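Formiminoglutamase (Trypanosoma cruzi, PDB 4MYK) is an arginase-like manganese metalloenzyme that hydrolyses the formimino group of N-formimino-L-glutamate, with a pair of manganese ions in its active site. Local coordinates at residues S174-Q186 / A216-K229. The protein carries 1 engineered substitution. Numbering follows the deposited sequence.
Sequences SFSGKRFVEFACQ and AVAALEDAFGLTGK
Arg179 and Phe183 meet helix 216-227 in opposite chemical styles, a worked example of how a helix is fastened to a sheet in an alpha/beta fold. Strand 180-183 belongs to the parallel sheet of the arginase/deacetylase fold, and the helix runs nearly antiparallel to it, their axes 8.0 Å apart. Arg179, next to Phe180 in the chain, reaches the helix's C-terminal end. The bend at chi3 (62°) turns its guanidinium edge to the chain there: NE donates to Thr227 O at 2.8 Å, with that oxygen 20° out of the guanidinium plane. NH2 adds weak, bent bonds to Thr227 O and to Lys229 O, past Gly228, the first residue beyond the helix, with positive phi. NH1 forms a salt bridge with Asp139. Nearby, one water donates to both Lys178 O and Leu226 O.

Farther along, the contact becomes apolar. Val181 CG2 lies 3.9 Å from Leu226 CD1, the two side chains crossing at about a right angle, while CG1 faces Ala223 CB. Phe183, with CG anti to the backbone N (chi1 -164°), extends its ring to the helix, where CZ comes 3.7 Å from Ala219 CB. Leu220 CD1 lies over one ring face, Ala219 O sits at the edge, and Ala223 CB is 4.0 Å from CD2. Met264 and Val211, from two other helices, also touch this ring. The Phe183 side chain lies about 11 Å from a bound manganese ion. The chemistry thus divides the work: largely buried hydrocarbon seats the helix on the sheet, while the arginine offers N-H donors to carbonyls at and just beyond the helix end, where its positive charge, partly balanced by Asp139, would probably interact favourably with the helix dipole.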
ATOM      1  N   SER A 174      20.718 -15.801 -32.538  1.00 27.15           N
ATOM      2  CA  SER A 174      21.883 -15.277 -31.834  1.00 25.68           C
ATOM      3  C   SER A 174      21.778 -15.359 -30.311  1.00 23.89           C
ATOM      4  O   SER A 174      22.797 -15.448 -29.621  1.00 25.06           O
ATOM      5  CB  SER A 174      22.126 -13.834 -32.263  1.00 27.06           C
ATOM      6  OG  SER A 174      20.914 -13.105 -32.220  1.00 25.88           O
ATOM      7  N   PHE A 175      20.551 -15.351 -29.795  1.00 21.78           N
ATOM      8  CA  PHE A 175      20.326 -15.175 -28.363  1.00 22.14           C
ATOM      9  C   PHE A 175      20.214 -16.472 -27.592  1.00 21.31           C
ATOM     10  O   PHE A 175      19.389 -17.332 -27.923  1.00 23.71           O
ATOM     11  CB  PHE A 175      19.069 -14.335 -28.114  1.00 25.58           C
ATOM     12  CG  PHE A 175      18.752 -14.153 -26.659  1.00 22.08           C
ATOM     13  CD1 PHE A 175      19.663 -13.508 -25.811  1.00 22.10           C
ATOM     14  CD2 PHE A 175      17.554 -14.625 -26.127  1.00 22.96           C
ATOM     15  CE1 PHE A 175      19.385 -13.342 -24.447  1.00 18.05           C
ATOM     16  CE2 PHE A 175      17.261 -14.466 -24.764  1.00 19.54           C
ATOM     17  CZ  PHE A 175      18.176 -13.823 -23.924  1.00 19.72           C
ATOM     18  N   SER A 176      21.027 -16.588 -26.543  1.00 18.71           N
ATOM     19  CA  SER A 176      21.044 -17.779 -25.711  1.00 20.24           C
ATOM     20  C   SER A 176      20.085 -17.681 -24.532  1.00 22.37           C
ATOM     21  O   SER A 176      20.232 -16.816 -23.667  1.00 21.84           O
ATOM     22  CB  SER A 176      22.451 -18.064 -25.194  1.00 25.30           C
ATOM     23  OG  SER A 176      22.446 -19.195 -24.332  1.00 22.37           O
ATOM     24  N   GLY A 177      19.126 -18.601 -24.497  1.00 24.58           N
ATOM     25  CA  GLY A 177      18.119 -18.657 -23.455  1.00 19.42           C
ATOM     26  C   GLY A 177      18.632 -18.884 -22.047  1.00 18.16           C
ATOM     27  O   GLY A 177      17.965 -18.507 -21.093  1.00 19.18           O
ATOM     28  N   LYS A 178      19.797 -19.508 -21.902  1.00 18.47           N
ATOM     29  CA  LYS A 178      20.395 -19.669 -20.583  1.00 20.10           C
ATOM     30  C   LYS A 178      20.661 -18.307 -19.971  1.00 17.63           C
ATOM     31  O   LYS A 178      20.958 -18.199 -18.788  1.00 19.04           O
ATOM     32  CB  LYS A 178      21.714 -20.433 -20.653  1.00 21.42           C
ATOM     33  CG  LYS A 178      21.666 -21.732 -21.412  1.00 27.18           C
ATOM     34  CD  LYS A 178      23.045 -22.400 -21.390  1.00 31.08           C
ATOM     35  CE  LYS A 178      23.368 -23.056 -22.736  1.00 35.43           C
ATOM     36  NZ  LYS A 178      24.741 -23.637 -22.798  1.00 32.50           N
ATOM     37  N   ARG A 179      20.571 -17.264 -20.788  1.00 17.99           N
ATOM     38  CA  ARG A 179      20.842 -15.906 -20.309  1.00 19.18           C
ATOM     39  C   ARG A 179      19.586 -15.036 -20.258  1.00 16.09           C
ATOM     40  O   ARG A 179      19.655 -13.814 -20.294  1.00 13.78           O
ATOM     41  CB  ARG A 179      21.962 -15.262 -21.124  1.00 18.69           C
ATOM     42  CG  ARG A 179      23.304 -15.934 -20.852  1.00 17.78           C
ATOM     43  CD  ARG A 179      24.387 -15.452 -21.785  1.00 17.49           C
ATOM     44  NE  ARG A 179      24.646 -14.027 -21.638  1.00 18.20           N
ATOM     45  CZ  ARG A 179      25.587 -13.379 -22.314  1.00 18.63           C
ATOM     46  NH1 ARG A 179      26.350 -14.041 -23.174  1.00 21.98           N
ATOM     47  NH2 ARG A 179      25.767 -12.081 -22.130  1.00 20.04           N
ATOM     48  N   PHE A 180      18.441 -15.704 -20.147  1.00 20.15           N
ATOM     49  CA  PHE A 180      17.161 -15.021 -20.027  1.00 18.82           C
ATOM     50  C   PHE A 180      16.475 -15.308 -18.694  1.00 17.80           C
ATOM     51  O   PHE A 180      16.279 -16.455 -18.309  1.00 18.42           O
ATOM     52  CB  PHE A 180      16.241 -15.366 -21.201  1.00 17.63           C
ATOM     53  CG  PHE A 180      14.866 -14.791 -21.072  1.00 16.29           C
ATOM     54  CD1 PHE A 180      14.670 -13.426 -21.079  1.00 17.00           C
ATOM     55  CD2 PHE A 180      13.767 -15.616 -20.950  1.00 19.26           C
ATOM     56  CE1 PHE A 180      13.398 -12.896 -20.955  1.00 18.26           C
ATOM     57  CE2 PHE A 180      12.493 -15.087 -20.830  1.00 19.37           C
ATOM     58  CZ  PHE A 180      12.312 -13.729 -20.835  1.00 13.92           C
ATOM     59  N   VAL A 181      16.116 -14.246 -17.988  1.00 18.62           N
ATOM     60  CA  VAL A 181      15.434 -14.386 -16.711  1.00 19.08           C
ATOM     61  C   VAL A 181      14.087 -13.653 -16.704  1.00 17.93           C
ATOM     62  O   VAL A 181      13.991 -12.493 -17.101  1.00 16.65           O
ATOM     63  CB  VAL A 181      16.306 -13.894 -15.539  1.00 19.23           C
ATOM     64  CG1 VAL A 181      15.540 -13.992 -14.231  1.00 16.06           C
ATOM     65  CG2 VAL A 181      17.595 -14.693 -15.473  1.00 17.64           C
ATOM     66  N   GLU A 182      13.051 -14.369 -16.279  1.00 18.18           N
ATOM     67  CA  GLU A 182      11.759 -13.780 -15.967  1.00 19.54           C
ATOM     68  C   GLU A 182      11.802 -13.474 -14.484  1.00 17.26           C
ATOM     69  O   GLU A 182      11.952 -14.379 -13.668  1.00 17.23           O
ATOM     70  CB  GLU A 182      10.631 -14.770 -16.252  1.00 20.99           C
ATOM     71  CG  GLU A 182      10.519 -15.205 -17.709  1.00 20.93           C
ATOM     72  CD  GLU A 182       9.725 -14.232 -18.571  1.00 22.78           C
ATOM     73  OE1 GLU A 182       9.606 -13.047 -18.209  1.00 18.39           O
ATOM     74  OE2 GLU A 182       9.213 -14.660 -19.627  1.00 30.03           O
ATOM     75  N   PHE A 183      11.690 -12.199 -14.140  1.00 16.38           N
ATOM     76  CA  PHE A 183      11.908 -11.763 -12.772  1.00 15.92           C
ATOM     77  C   PHE A 183      10.646 -11.215 -12.121  1.00 15.02           C
ATOM     78  O   PHE A 183      10.018 -10.300 -12.648  1.00 16.60           O
ATOM     79  CB  PHE A 183      12.998 -10.701 -12.740  1.00 15.20           C
ATOM     80  CG  PHE A 183      13.556 -10.462 -11.380  1.00 15.23           C
ATOM     81  CD1 PHE A 183      12.973  -9.528 -10.529  1.00 16.50           C
ATOM     82  CD2 PHE A 183      14.654 -11.179 -10.937  1.00 16.08           C
ATOM     83  CE1 PHE A 183      13.479  -9.312  -9.266  1.00 13.97           C
ATOM     84  CE2 PHE A 183      15.168 -10.966  -9.671  1.00 19.32           C
ATOM     85  CZ  PHE A 183      14.585 -10.030  -8.835  1.00 19.16           C
ATOM     86  N   ALA A 184      10.285 -11.790 -10.976  1.00 15.85           N
ATOM     87  CA  ALA A 184       9.107 -11.371 -10.213  1.00 15.46           C
ATOM     88  C   ALA A 184       7.810 -11.684 -10.940  1.00 16.12           C
ATOM     89  O   ALA A 184       6.821 -10.971 -10.797  1.00 17.47           O
ATOM     90  CB  ALA A 184       9.175  -9.890  -9.881  1.00 14.45           C
ATOM     91  N   CYS A 185       7.823 -12.748 -11.729  1.00 14.49           N
ATOM     92  CA  CYS A 185       6.607 -13.229 -12.357  1.00 16.87           C
ATOM     93  C   CYS A 185       5.694 -13.896 -11.315  1.00 17.50           C
ATOM     94  O   CYS A 185       6.160 -14.374 -10.276  1.00 16.72           O
ATOM     95  CB  CYS A 185       6.941 -14.180 -13.513  1.00 18.66           C
ATOM     96  SG  CYS A 185       8.165 -15.435 -13.098  1.00 19.83           S
ATOM     97  N   GLN A 186       4.395 -13.913 -11.605  1.00 15.04           N
ATOM     98  CA  GLN A 186       3.385 -14.369 -10.655  1.00 17.34           C
ATOM     99  C   GLN A 186       2.648 -15.633 -11.144  1.00 21.01           C
ATOM    100  O   GLN A 186       2.029 -15.609 -12.204  1.00 18.03           O
ATOM    101  CB  GLN A 186       2.413 -13.224 -10.347  1.00 13.34           C
ATOM    102  CG  GLN A 186       3.102 -12.090  -9.619  1.00 15.70           C
ATOM    103  CD  GLN A 186       2.161 -10.984  -9.195  1.00 19.96           C
ATOM    104  OE1 GLN A 186       0.972 -11.204  -8.998  1.00 20.16           O
ATOM    105  NE2 GLN A 186       2.694  -9.782  -9.051  1.00 15.80           N
ATOM    106  N   ALA A 216      14.862  -8.386  -2.869  1.00 17.67           N
ATOM    107  CA  ALA A 216      14.772  -8.082  -4.296  1.00 16.43           C
ATOM    108  C   ALA A 216      16.141  -7.836  -4.924  1.00 16.74           C
ATOM    109  O   ALA A 216      16.451  -8.352  -5.996  1.00 15.08           O
ATOM    110  CB  ALA A 216      13.855  -6.895  -4.531  1.00 17.89           C
ATOM    111  N   VAL A 217      16.961  -7.050  -4.238  1.00 20.69           N
ATOM    112  CA  VAL A 217      18.284  -6.702  -4.737  1.00 19.01           C
ATOM    113  C   VAL A 217      19.184  -7.938  -4.845  1.00 19.71           C
ATOM    114  O   VAL A 217      19.842  -8.134  -5.866  1.00 19.76           O
ATOM    115  CB  VAL A 217      18.930  -5.575  -3.878  1.00 18.27           C
ATOM    116  CG1 VAL A 217      20.415  -5.457  -4.152  1.00 19.73           C
ATOM    117  CG2 VAL A 217      18.228  -4.250  -4.132  1.00 18.53           C
ATOM    118  N   ALA A 218      19.189  -8.772  -3.802  1.00 20.81           N
ATOM    119  CA  ALA A 218      19.944 -10.030  -3.801  1.00 23.41           C
ATOM    120  C   ALA A 218      19.463 -10.986  -4.892  1.00 18.10           C
ATOM    121  O   ALA A 218      20.264 -11.634  -5.564  1.00 21.73           O
ATOM    122  CB  ALA A 218      19.855 -10.708  -2.440  1.00 18.61           C
ATOM    123  N   ALA A 219      18.150 -11.086  -5.045  1.00 17.45           N
ATOM    124  CA  ALA A 219      17.568 -11.903  -6.091  1.00 16.76           C
ATOM    125  C   ALA A 219      17.978 -11.371  -7.459  1.00 18.90           C
ATOM    126  O   ALA A 219      18.295 -12.142  -8.354  1.00 17.14           O
ATOM    127  CB  ALA A 219      16.052 -11.911  -5.960  1.00 18.12           C
ATOM    128  N   LEU A 220      17.959 -10.047  -7.611  1.00 16.65           N
ATOM    129  CA  LEU A 220      18.368  -9.400  -8.862  1.00 18.61           C
ATOM    130  C   LEU A 220      19.877  -9.519  -9.137  1.00 18.98           C
ATOM    131  O   LEU A 220      20.298  -9.557 -10.282  1.00 18.67           O
ATOM    132  CB  LEU A 220      17.954  -7.929  -8.876  1.00 16.93           C
ATOM    133  CG  LEU A 220      18.290  -7.170 -10.160  1.00 16.79           C
ATOM    134  CD1 LEU A 220      17.598  -7.805 -11.337  1.00 16.20           C
ATOM    135  CD2 LEU A 220      17.873  -5.740 -10.034  1.00 18.00           C
ATOM    136  N   GLU A 221      20.691  -9.566  -8.090  1.00 18.23           N
ATOM    137  CA  GLU A 221      22.109  -9.862  -8.259  1.00 20.48           C
ATOM    138  C   GLU A 221      22.259 -11.230  -8.893  1.00 20.14           C
ATOM    139  O   GLU A 221      22.988 -11.413  -9.872  1.00 20.04           O
ATOM    140  CB  GLU A 221      22.832  -9.819  -6.917  1.00 21.86           C
ATOM    141  CG  GLU A 221      23.109  -8.403  -6.453  1.00 24.78           C
ATOM    142  CD  GLU A 221      23.604  -8.334  -5.021  1.00 32.42           C
ATOM    143  OE1 GLU A 221      23.504  -9.350  -4.299  1.00 32.78           O
ATOM    144  OE2 GLU A 221      24.080  -7.251  -4.620  1.00 32.60           O
ATOM    145  N   ASP A 222      21.548 -12.193  -8.329  1.00 17.75           N
ATOM    146  CA  ASP A 222      21.528 -13.540  -8.868  1.00 18.94           C
ATOM    147  C   ASP A 222      21.171 -13.493 -10.350  1.00 17.20           C
ATOM    148  O   ASP A 222      21.801 -14.170 -11.170  1.00 20.65           O
ATOM    149  CB  ASP A 222      20.522 -14.416  -8.095  1.00 19.20           C
ATOM    150  CG  ASP A 222      21.009 -14.794  -6.683  1.00 21.26           C
ATOM    151  OD1 ASP A 222      22.104 -14.361  -6.274  1.00 21.89           O
ATOM    152  OD2 ASP A 222      20.290 -15.533  -5.978  1.00 22.22           O
ATOM    153  N   ALA A 223      20.162 -12.689 -10.683  1.00 16.41           N
ATOM    154  CA  ALA A 223      19.666 -12.577 -12.053  1.00 17.59           C
ATOM    155  C   ALA A 223      20.734 -12.051 -13.023  1.00 19.03           C
ATOM    156  O   ALA A 223      20.859 -12.553 -14.142  1.00 18.26           O
ATOM    157  CB  ALA A 223      18.391 -11.707 -12.108  1.00 13.11           C
ATOM    158  N   PHE A 224      21.504 -11.049 -12.597  1.00 16.33           N
ATOM    159  CA  PHE A 224      22.592 -10.526 -13.437  1.00 20.52           C
ATOM    160  C   PHE A 224      23.760 -11.520 -13.576  1.00 20.62           C
ATOM    161  O   PHE A 224      24.534 -11.468 -14.535  1.00 20.90           O
ATOM    162  CB  PHE A 224      23.108  -9.189 -12.909  1.00 18.03           C
ATOM    163  CG  PHE A 224      22.119  -8.079 -13.021  1.00 20.09           C
ATOM    164  CD1 PHE A 224      21.198  -8.065 -14.053  1.00 17.24           C
ATOM    165  CD2 PHE A 224      22.114  -7.037 -12.098  1.00 19.46           C
ATOM    166  CE1 PHE A 224      20.289  -7.031 -14.162  1.00 20.24           C
ATOM    167  CE2 PHE A 224      21.196  -6.000 -12.201  1.00 16.91           C
ATOM    168  CZ  PHE A 224      20.292  -5.995 -13.235  1.00 17.60           C
ATOM    169  N   GLY A 225      23.882 -12.411 -12.599  1.00 22.02           N
ATOM    170  CA  GLY A 225      24.841 -13.491 -12.678  1.00 20.17           C
ATOM    171  C   GLY A 225      24.495 -14.407 -13.830  1.00 20.11           C
ATOM    172  O   GLY A 225      25.374 -14.877 -14.540  1.00 23.99           O
ATOM    173  N   LEU A 226      23.200 -14.648 -14.004  1.00 17.44           N
ATOM    174  CA  LEU A 226      22.677 -15.467 -15.093  1.00 20.43           C
ATOM    175  C   LEU A 226      22.697 -14.747 -16.447  1.00 18.09           C
ATOM    176  O   LEU A 226      23.117 -15.311 -17.452  1.00 19.44           O
ATOM    177  CB  LEU A 226      21.251 -15.935 -14.762  1.00 21.24           C
ATOM    178  CG  LEU A 226      21.094 -16.932 -13.609  1.00 18.16           C
ATOM    179  CD1 LEU A 226      19.655 -17.032 -13.149  1.00 14.34           C
ATOM    180  CD2 LEU A 226      21.630 -18.292 -14.024  1.00 19.70           C
ATOM    181  N   THR A 227      22.238 -13.502 -16.483  1.00 17.11           N
ATOM    182  CA  THR A 227      22.240 -12.752 -17.730  1.00 19.43           C
ATOM    183  C   THR A 227      23.670 -12.389 -18.164  1.00 18.58           C
ATOM    184  O   THR A 227      24.021 -12.492 -19.328  1.00 19.83           O
ATOM    185  CB  THR A 227      21.385 -11.488 -17.616  1.00 18.61           C
ATOM    186  OG1 THR A 227      21.917 -10.649 -16.584  1.00 21.68           O
ATOM    187  CG2 THR A 227      19.948 -11.851 -17.270  1.00 16.16           C
ATOM    188  N   GLY A 228      24.491 -11.956 -17.221  1.00 20.93           N
ATOM    189  CA  GLY A 228      25.886 -11.677 -17.509  1.00 20.85           C
ATOM    190  C   GLY A 228      26.160 -10.452 -18.362  1.00 20.21           C
ATOM    191  O   GLY A 228      25.632  -9.373 -18.108  1.00 20.37           O
ATOM    192  N   LYS A 229      27.010 -10.613 -19.371  1.00 23.26           N
ATOM    193  CA  LYS A 229      27.477  -9.473 -20.147  1.00 19.82           C
ATOM    194  C   LYS A 229      26.355  -8.857 -20.965  1.00 21.77           C
ATOM    195  O   LYS A 229      25.440  -9.557 -21.403  1.00 18.90           O
ATOM    196  CB  LYS A 229      28.607  -9.881 -21.081  1.00 20.61           C
ATOM    197  CG  LYS A 229      29.767 -10.550 -20.395  1.00 24.68           C
ATOM    198  CD  LYS A 229      31.078 -10.001 -20.912  1.00 30.62           C
ATOM    199  CE  LYS A 229      31.036  -9.772 -22.417  1.00 32.77           C
ATOM    200  NZ  LYS A 229      32.312  -9.193 -22.953  1.00 41.73           N
TER
HETATM  201  O   HOH W   1      23.403 -18.404 -17.604  1.00 21.52           O